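Cycloserine biosynthesis protein DcsG (Streptomyces lavendulae, PDB 6JIL) catalyses the ATP-dependent, magnesium-requiring cyclisation of O-ureido-D-serine to the antibiotic D-cycloserine, as an ATP-grasp ligase. Local coordinates at residues A25-V29 and A286-Q291; T187-F191 and Q229-A234; L217-A222 and S276-F281. All blocks are in the same frame, centred on the assembly; numbering follows the deposited sequence.

How the contacts relate
Contact 1 lies at one end of the molecule, where helix 19-28 beside the N-terminal parallel sheet meets the C-terminal helix 285-296. Contacts 2 and 3 belong to the ATP-grasp part and share its five-stranded antiparallel sheet: contact 2 puts helix 227-244 against the inner strand 186-192, while contact 3 joins the edge strand 220-223 to the loop 276-281. Their centres are about 15 Å apart, with contact 1 centred about 18 Å from contact 3 and about 21 Å from contact 2. Along the chain, contact 1 spans both others, whose own segments alternate. L277 ties them together, packing on F289 while its carbonyl is probably hydrogen-bonded to T190 OG1, so the loop bridges sheet and C-terminal helix.

Contact 1: A25-V29 and A286-Q291; sequences ACRTV and ALRFAQ
The flat groups that meet here are peptides: the methyl of A290 lies over the carbonyl group of A25, its CB 3.4 Å from A25 O, while A25 CB lies over the face of the A286 peptide, above its carbonyl oxygen, 3.2 Å from A286 O. This is a helix-helix contact lined with alanines. It joins the C-terminal end of helix 19-28, beside the N-terminal parallel sheet, to helix 285-296 of the ATP-grasp part. Small side chains let the backbones come close, with A25 CA and L287 CA 5.1 Å apart and C26 CA and A290 CA 5.2 Å. A25 CB packs against A290 CB at 3.5 Å. A290 points its methyl at the other helix; A286, one turn earlier, meets A25 with carbonyl oxygen and methyl flank. Behind the contact the F289 ring meets that of F192 nearly parallel, planes at about 20°, and C26 rests on I31. Towards the solvent side, L287 reaches across with CD1 to T28 OG1 (3.7 Å). V29 closes the row just past the helix end. Its chi1 of -60° sets both methyls against A290, CG2 3.6 Å from A290 CB, with CG1 reaching on to Q291 CG at 3.9 Å.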
loop_
_atom_site.group_PDB
_atom_site.type_symbol
_atom_site.label_atom_id
_atom_site.label_comp_id
_atom_site.label_asym_id
_atom_site.label_seq_id
_atom_site.Cartn_x
_atom_site.Cartn_y
_atom_site.Cartn_z
ATOM N N ALA A 25 5.151 -22.146 1.459
ATOM C CA ALA A 25 3.720 -22.352 1.259
ATOM C C ALA A 25 3.463 -22.745 -0.194
ATOM O O ALA A 25 2.637 -23.617 -0.473
ATOM C CB ALA A 25 2.956 -21.076 1.600
ATOM N N CYS A 26 4.166 -22.094 -1.116
ATOM C CA CYS A 26 4.008 -22.405 -2.533
ATOM C C CYS A 26 4.386 -23.850 -2.761
ATOM O O CYS A 26 3.735 -24.563 -3.523
ATOM C CB CYS A 26 4.889 -21.502 -3.396
ATOM S SG CYS A 26 4.164 -19.880 -3.655
ATOM N N ARG A 27 5.448 -24.266 -2.080
ATOM C CA ARG A 27 5.952 -25.624 -2.167
ATOM C C ARG A 27 4.858 -26.572 -1.681
ATOM O O ARG A 27 4.631 -27.625 -2.271
ATOM C CB ARG A 27 7.197 -25.755 -1.283
ATOM C CG ARG A 27 8.043 -27.000 -1.504
ATOM C CD ARG A 27 9.062 -27.163 -0.370
ATOM N NE ARG A 27 9.868 -25.957 -0.189
ATOM C CZ ARG A 27 10.822 -25.560 -1.028
ATOM N NH1 ARG A 27 11.102 -26.280 -2.105
ATOM N NH2 ARG A 27 11.474 -24.425 -0.807
ATOM N N THR A 28 4.170 -26.185 -0.608
ATOM C CA THR A 28 3.120 -27.023 -0.050
ATOM C C THR A 28 1.883 -27.138 -0.950
ATOM O O THR A 28 1.181 -28.140 -0.902
ATOM C CB THR A 28 2.691 -26.538 1.363
ATOM O OG1 THR A 28 2.054 -25.260 1.266
ATOM C CG2 THR A 28 3.902 -26.409 2.275
ATOM N N VAL A 29 1.603 -26.131 -1.769
ATOM C CA VAL A 29 0.446 -26.228 -2.653
ATOM C C VAL A 29 0.864 -26.636 -4.066
ATOM O O VAL A 29 0.132 -26.439 -5.029
ATOM C CB VAL A 29 -0.364 -24.910 -2.695
ATOM C CG1 VAL A 29 -0.853 -24.566 -1.291
ATOM C CG2 VAL A 29 0.473 -23.789 -3.268
ATOM N N ALA A 286 0.619 -17.562 5.322
ATOM C CA ALA A 286 1.312 -17.939 4.101
ATOM C C ALA A 286 0.599 -19.057 3.355
ATOM O O ALA A 286 0.563 -19.059 2.126
ATOM C CB ALA A 286 2.744 -18.351 4.421
ATOM N N LEU A 287 0.042 -20.014 4.091
ATOM C CA LEU A 287 -0.659 -21.133 3.465
ATOM C C LEU A 287 -1.927 -20.625 2.786
ATOM O O LEU A 287 -2.272 -21.055 1.686
ATOM C CB LEU A 287 -1.015 -22.204 4.507
ATOM C CG LEU A 287 -1.833 -23.407 4.020
ATOM C CD1 LEU A 287 -1.076 -24.123 2.910
ATOM C CD2 LEU A 287 -2.110 -24.367 5.177
ATOM N N ARG A 288 -2.614 -19.700 3.446
ATOM C CA ARG A 288 -3.834 -19.138 2.889
ATOM C C ARG A 288 -3.520 -18.358 1.618
ATOM O O ARG A 288 -4.341 -18.272 0.706
ATOM C CB ARG A 288 -4.505 -18.200 3.891
ATOM C CG ARG A 288 -4.821 -18.811 5.225
ATOM C CD ARG A 288 -5.790 -17.916 5.938
ATOM N NE ARG A 288 -6.060 -18.341 7.302
ATOM C CZ ARG A 288 -7.117 -17.939 8.000
ATOM N NH1 ARG A 288 -8.002 -17.108 7.451
ATOM N NH2 ARG A 288 -7.281 -18.355 9.249
ATOM N N PHE A 289 -2.329 -17.777 1.565
ATOM C CA PHE A 289 -1.934 -17.014 0.393
ATOM C C PHE A 289 -1.635 -17.977 -0.758
ATOM O O PHE A 289 -2.132 -17.804 -1.872
ATOM C CB PHE A 289 -0.707 -16.160 0.718
ATOM C CG PHE A 289 -0.345 -15.185 -0.352
ATOM C CD1 PHE A 289 -1.220 -14.917 -1.399
ATOM C CD2 PHE A 289 0.869 -14.512 -0.303
ATOM C CE1 PHE A 289 -0.892 -13.992 -2.384
ATOM C CE2 PHE A 289 1.208 -13.588 -1.280
ATOM C CZ PHE A 289 0.325 -13.326 -2.325
ATOM N N ALA A 290 -0.838 -19.006 -0.478
ATOM C CA ALA A 290 -0.489 -19.987 -1.497
ATOM C C ALA A 290 -1.741 -20.688 -2.018
ATOM O O ALA A 290 -1.858 -20.949 -3.212
ATOM C CB ALA A 290 0.481 -21.008 -0.930
ATOM N N GLN A 291 -2.677 -20.991 -1.126
ATOM C CA GLN A 291 -3.904 -21.655 -1.547
ATOM C C GLN A 291 -4.721 -20.761 -2.470
ATOM O O GLN A 291 -5.223 -21.220 -3.496
ATOM C CB GLN A 291 -4.739 -22.078 -0.335
ATOM C CG GLN A 291 -4.163 -23.288 0.394
ATOM C CD GLN A 291 -4.989 -23.706 1.594
ATOM O OE1 GLN A 291 -5.128 -22.954 2.556
ATOM N NE2 GLN A 291 -5.543 -24.906 1.541
#

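Contact 2: T187-F191 and Q229-A234; sequences TDLTF and QRAVAA
T187 meets the side chain of Q229 at the start of the strand segment, the two crossing at about a right angle. Q229 runs out straight beyond CG (chi2 -180°), which carries its amide to the threonine: NE2 comes to 3.3 Å from T187 OG1 and also lies near T187 CB. The other end of that amide is held within its own neighbourhood, since OE1 accepts a hydrogen bond from D226 N. D188 looks to the other face of the sheet, where it makes long, weak ion pairs with K202 and with R254, an inferred active-site residue. L189 points at the helix again and does most of its touching with one methyl. CD2 lies 3.5 Å from R230 CA and 3.7 Å from R230 CG, and it also touches A233 CB at 3.8 Å, so a single methyl makes the contact with both R230 and A233. The R230 side chain meets L189 through its inner carbons, and its guanidinium leads away. The alternation is that of a helix laid on a beta sheet: helix 227-244 covers one face of the five-stranded antiparallel sheet of the ATP-grasp fold, the local axes 9.5 Å apart and crossing at -60°. L189 is further enclosed by A199 and L257 of the flanking strands, and A233 also reaches V255. T190, like D188, looks to the other face, its OG1 hydrogen-bonded to L277 O. F191 ends the row with its ring leaning on the next part of the helix. CE1 touches A233 CB obliquely at 3.5 Å, whereas R230 O lies at the ring edge, 3.9 Å from CZ. Across the ring from CE1, CE2 meets A234 CB at 4.1 Å.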
loop_
_atom_site.group_PDB
_atom_site.type_symbol
_atom_site.label_atom_id
_atom_site.label_comp_id
_atom_site.label_asym_id
_atom_site.label_seq_id
_atom_site.Cartn_x
_atom_site.Cartn_y
_atom_site.Cartn_z
ATOM N N THR A 187 -3.311 -0.176 12.689
ATOM C CA THR A 187 -3.533 -1.614 12.605
ATOM C C THR A 187 -3.624 -2.005 11.133
ATOM O O THR A 187 -4.428 -1.448 10.382
ATOM C CB THR A 187 -4.825 -2.027 13.341
ATOM O OG1 THR A 187 -4.770 -1.558 14.695
ATOM C CG2 THR A 187 -4.969 -3.543 13.356
ATOM N N ASP A 188 -2.780 -2.952 10.730
ATOM C CA ASP A 188 -2.725 -3.424 9.350
ATOM C C ASP A 188 -3.325 -4.825 9.218
ATOM O O ASP A 188 -2.754 -5.798 9.718
ATOM C CB ASP A 188 -1.270 -3.430 8.864
ATOM C CG ASP A 188 -0.660 -2.025 8.801
ATOM O OD1 ASP A 188 -1.282 -1.069 9.317
ATOM O OD2 ASP A 188 0.447 -1.881 8.238
ATOM N N LEU A 189 -4.470 -4.924 8.540
ATOM C CA LEU A 189 -5.156 -6.200 8.359
ATOM C C LEU A 189 -4.865 -6.840 7.003
ATOM O O LEU A 189 -4.893 -6.178 5.967
ATOM C CB LEU A 189 -6.672 -6.025 8.509
ATOM C CG LEU A 189 -7.274 -5.580 9.848
ATOM C CD1 LEU A 189 -6.914 -4.129 10.136
ATOM C CD2 LEU A 189 -8.794 -5.744 9.792
ATOM N N THR A 190 -4.599 -8.140 7.016
ATOM C CA THR A 190 -4.310 -8.870 5.794
ATOM C C THR A 190 -5.478 -9.777 5.427
ATOM O O THR A 190 -6.008 -10.495 6.273
ATOM C CB THR A 190 -3.048 -9.704 5.962
ATOM O OG1 THR A 190 -1.928 -8.825 6.100
ATOM C CG2 THR A 190 -2.838 -10.607 4.771
ATOM N N PHE A 191 -5.876 -9.726 4.159
ATOM C CA PHE A 191 -6.984 -10.531 3.661
ATOM C C PHE A 191 -6.569 -11.408 2.493
ATOM O O PHE A 191 -5.697 -11.040 1.702
ATOM C CB PHE A 191 -8.132 -9.643 3.187
ATOM C CG PHE A 191 -8.950 -9.049 4.292
ATOM C CD1 PHE A 191 -8.407 -8.109 5.154
ATOM C CD2 PHE A 191 -10.294 -9.394 4.433
ATOM C CE1 PHE A 191 -9.194 -7.513 6.139
ATOM C CE2 PHE A 191 -11.089 -8.804 5.415
ATOM C CZ PHE A 191 -10.539 -7.861 6.267
ATOM N N GLN A 229 -12.843 -2.961 12.853
ATOM C CA GLN A 229 -11.698 -2.821 11.975
ATOM C C GLN A 229 -11.820 -3.765 10.787
ATOM O O GLN A 229 -11.619 -3.355 9.641
ATOM C CB GLN A 229 -10.412 -3.082 12.760
ATOM C CG GLN A 229 -10.203 -2.102 13.903
ATOM C CD GLN A 229 -8.924 -2.361 14.673
ATOM O OE1 GLN A 229 -8.714 -3.455 15.198
ATOM N NE2 GLN A 229 -8.060 -1.351 14.748
ATOM N N ARG A 230 -12.173 -5.018 11.060
ATOM C CA ARG A 230 -12.323 -6.003 9.997
ATOM C C ARG A 230 -13.490 -5.617 9.106
ATOM O O ARG A 230 -13.462 -5.833 7.892
ATOM C CB ARG A 230 -12.532 -7.395 10.593
ATOM C CG ARG A 230 -11.330 -7.881 11.375
ATOM C CD ARG A 230 -11.461 -9.330 11.800
ATOM N NE ARG A 230 -12.403 -9.518 12.894
ATOM C CZ ARG A 230 -12.661 -10.696 13.452
ATOM N NH1 ARG A 230 -12.043 -11.790 13.011
ATOM N NH2 ARG A 230 -13.536 -10.785 14.450
ATOM N N ALA A 231 -14.511 -5.024 9.711
ATOM C CA ALA A 231 -15.677 -4.583 8.960
ATOM C C ALA A 231 -15.289 -3.468 7.980
ATOM O O ALA A 231 -15.708 -3.473 6.824
ATOM C CB ALA A 231 -16.755 -4.096 9.914
ATOM N N VAL A 232 -14.482 -2.517 8.441
ATOM C CA VAL A 232 -14.062 -1.424 7.580
ATOM C C VAL A 232 -13.121 -1.943 6.494
ATOM O O VAL A 232 -13.287 -1.623 5.316
ATOM C CB VAL A 232 -13.366 -0.299 8.392
ATOM C CG1 VAL A 232 -12.662 0.668 7.453
ATOM C CG2 VAL A 232 -14.395 0.459 9.214
ATOM N N ALA A 233 -12.145 -2.752 6.887
ATOM C CA ALA A 233 -11.192 -3.310 5.938
ATOM C C ALA A 233 -11.901 -4.045 4.807
ATOM O O ALA A 233 -11.555 -3.881 3.642
ATOM C CB ALA A 233 -10.241 -4.265 6.655
ATOM N N ALA A 234 -12.886 -4.868 5.163
ATOM C CA ALA A 234 -13.646 -5.643 4.182
ATOM C C ALA A 234 -14.468 -4.754 3.263
ATOM O O ALA A 234 -14.741 -5.129 2.122
ATOM C CB ALA A 234 -14.563 -6.641 4.888
#

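Contact 3: L217-A222 and S276-F281; sequences LDFRQA and SLNLTF
R220 is stretched straight from CG to NE (chi2 -175°, chi3 -172°), which carries its guanidinium to S276 and N278, and S276 swings OG away from its own backbone N to meet it. NH1 then gives two hydrogen bonds: to N278 OD1 at 2.8 Å and to S276 OG at 3.0 Å. Both acceptors lie at the guanidinium edge, close to its plane, while the N278 amide is turned 76° against it. This double grip fixes the rotation of the group, and NH2 is engaged too, with P215 O and a tartrate probably from the crystallisation liquor. R220 is an inferred active-site residue, so S276 and N278 probably act as its second shell. The F281 ring lies along the strand backbone: its CZ is 3.5 Å from R220 CB, CE2 is 3.4 Å from Q221 CA and CD2 is 3.2 Å from A222 N. L217 CD2 approaches the ring edge, 4.1 Å from CE1. S276 O also accepts a bond from R254, another inferred active-site arginine. Around this surface contact, R220, N278 and F281 all touch I200 of strand 195-202, while L277 and L279 lean on helix 285-296, and L279 also on L22 of helix 19-28.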
loop_
_atom_site.group_PDB
_atom_site.type_symbol
_atom_site.label_atom_id
_atom_site.label_comp_id
_atom_site.label_asym_id
_atom_site.label_seq_id
_atom_site.Cartn_x
_atom_site.Cartn_y
_atom_site.Cartn_z
ATOM N N LEU A 217 10.898 -4.628 11.379
ATOM C CA LEU A 217 10.313 -5.637 12.270
ATOM C C LEU A 217 10.073 -5.207 13.713
ATOM O O LEU A 217 9.073 -5.593 14.314
ATOM C CB LEU A 217 11.161 -6.915 12.260
ATOM C CG LEU A 217 11.043 -7.691 10.949
ATOM C CD1 LEU A 217 11.928 -8.928 10.979
ATOM C CD2 LEU A 217 9.584 -8.071 10.742
ATOM N N ASP A 218 10.977 -4.417 14.278
ATOM C CA ASP A 218 10.794 -3.979 15.654
ATOM C C ASP A 218 9.603 -3.028 15.796
ATOM O O ASP A 218 9.122 -2.771 16.902
ATOM C CB ASP A 218 12.082 -3.338 16.177
ATOM C CG ASP A 218 12.608 -2.251 15.270
ATOM O OD1 ASP A 218 12.623 -2.447 14.038
ATOM O OD2 ASP A 218 13.021 -1.201 15.799
ATOM N N PHE A 219 9.113 -2.519 14.672
ATOM C CA PHE A 219 7.966 -1.621 14.706
ATOM C C PHE A 219 6.663 -2.390 14.527
ATOM O O PHE A 219 5.588 -1.791 14.490
ATOM C CB PHE A 219 8.066 -0.557 13.606
ATOM C CG PHE A 219 9.004 0.572 13.928
ATOM C CD1 PHE A 219 10.284 0.606 13.392
ATOM C CD2 PHE A 219 8.601 1.611 14.755
ATOM C CE1 PHE A 219 11.148 1.664 13.673
ATOM C CE2 PHE A 219 9.460 2.672 15.044
ATOM C CZ PHE A 219 10.735 2.699 14.500
ATOM N N ARG A 220 6.755 -3.715 14.421
ATOM C CA ARG A 220 5.560 -4.539 14.227
ATOM C C ARG A 220 5.347 -5.613 15.285
ATOM O O ARG A 220 6.293 -6.083 15.910
ATOM C CB ARG A 220 5.614 -5.224 12.864
ATOM C CG ARG A 220 6.140 -4.346 11.757
ATOM C CD ARG A 220 6.058 -5.050 10.425
ATOM N NE ARG A 220 6.733 -4.276 9.398
ATOM C CZ ARG A 220 6.431 -4.321 8.108
ATOM N NH1 ARG A 220 5.453 -5.106 7.684
ATOM N NH2 ARG A 220 7.119 -3.589 7.243
ATOM N N GLN A 221 4.090 -6.000 15.468
ATOM C CA GLN A 221 3.732 -7.047 16.409
ATOM C C GLN A 221 2.323 -7.558 16.148
ATOM O O GLN A 221 1.414 -6.777 15.851
ATOM C CB GLN A 221 3.870 -6.563 17.856
ATOM C CG GLN A 221 3.190 -5.270 18.185
ATOM C CD GLN A 221 3.380 -4.897 19.642
ATOM O OE1 GLN A 221 4.510 -4.813 20.130
ATOM N NE2 GLN A 221 2.274 -4.673 20.348
ATOM N N ALA A 222 2.162 -8.877 16.234
ATOM C CA ALA A 222 0.877 -9.534 16.008
ATOM C C ALA A 222 -0.262 -8.837 16.751
ATOM O O ALA A 222 -0.131 -8.472 17.915
ATOM C CB ALA A 222 0.956 -11.000 16.433
ATOM N N SER A 276 3.150 -5.702 1.758
ATOM C CA SER A 276 3.895 -6.458 2.737
ATOM C C SER A 276 2.664 -7.068 3.408
ATOM O O SER A 276 1.706 -6.350 3.724
ATOM C CB SER A 276 4.620 -5.530 3.702
ATOM O OG SER A 276 4.864 -6.172 4.944
ATOM N N LEU A 277 2.664 -8.377 3.601
ATOM C CA LEU A 277 1.506 -9.045 4.193
ATOM C C LEU A 277 1.642 -9.470 5.655
ATOM O O LEU A 277 0.648 -9.825 6.282
ATOM C CB LEU A 277 1.138 -10.249 3.324
ATOM C CG LEU A 277 0.708 -9.869 1.904
ATOM C CD1 LEU A 277 0.803 -11.070 0.978
ATOM C CD2 LEU A 277 -0.716 -9.332 1.935
ATOM N N ASN A 278 2.860 -9.436 6.192
ATOM C CA ASN A 278 3.121 -9.828 7.581
ATOM C C ASN A 278 2.815 -11.305 7.817
ATOM O O ASN A 278 2.298 -11.686 8.873
ATOM C CB ASN A 278 2.294 -8.973 8.554
ATOM C CG ASN A 278 2.637 -7.500 8.471
ATOM O OD1 ASN A 278 3.799 -7.123 8.556
ATOM N ND2 ASN A 278 1.624 -6.661 8.308
ATOM N N LEU A 279 3.144 -12.134 6.833
ATOM C CA LEU A 279 2.899 -13.570 6.919
ATOM C C LEU A 279 3.510 -14.222 8.154
ATOM O O LEU A 279 2.909 -15.116 8.748
ATOM C CB LEU A 279 3.439 -14.271 5.668
ATOM C CG LEU A 279 2.862 -13.825 4.321
ATOM C CD1 LEU A 279 3.484 -14.651 3.196
ATOM C CD2 LEU A 279 1.345 -13.978 4.333
ATOM N N THR A 280 4.697 -13.770 8.544
ATOM C CA THR A 280 5.390 -14.344 9.689
ATOM C C THR A 280 4.795 -13.979 11.048
ATOM O O THR A 280 5.295 -14.417 12.088
ATOM C CB THR A 280 6.897 -13.978 9.659
ATOM O OG1 THR A 280 7.060 -12.562 9.800
ATOM C CG2 THR A 280 7.514 -14.408 8.329
ATOM N N PHE A 281 3.729 -13.183 11.043
ATOM C CA PHE A 281 3.064 -12.801 12.290
ATOM C C PHE A 281 1.777 -13.592 12.500
ATOM O O PHE A 281 1.063 -13.369 13.473
ATOM C CB PHE A 281 2.715 -11.309 12.307
ATOM C CG PHE A 281 3.880 -10.413 12.585
ATOM C CD1 PHE A 281 4.751 -10.045 11.565
ATOM C CD2 PHE A 281 4.091 -9.911 13.864
ATOM C CE1 PHE A 281 5.810 -9.186 11.816
ATOM C CE2 PHE A 281 5.149 -9.054 14.125
ATOM C CZ PHE A 281 6.010 -8.689 13.100
#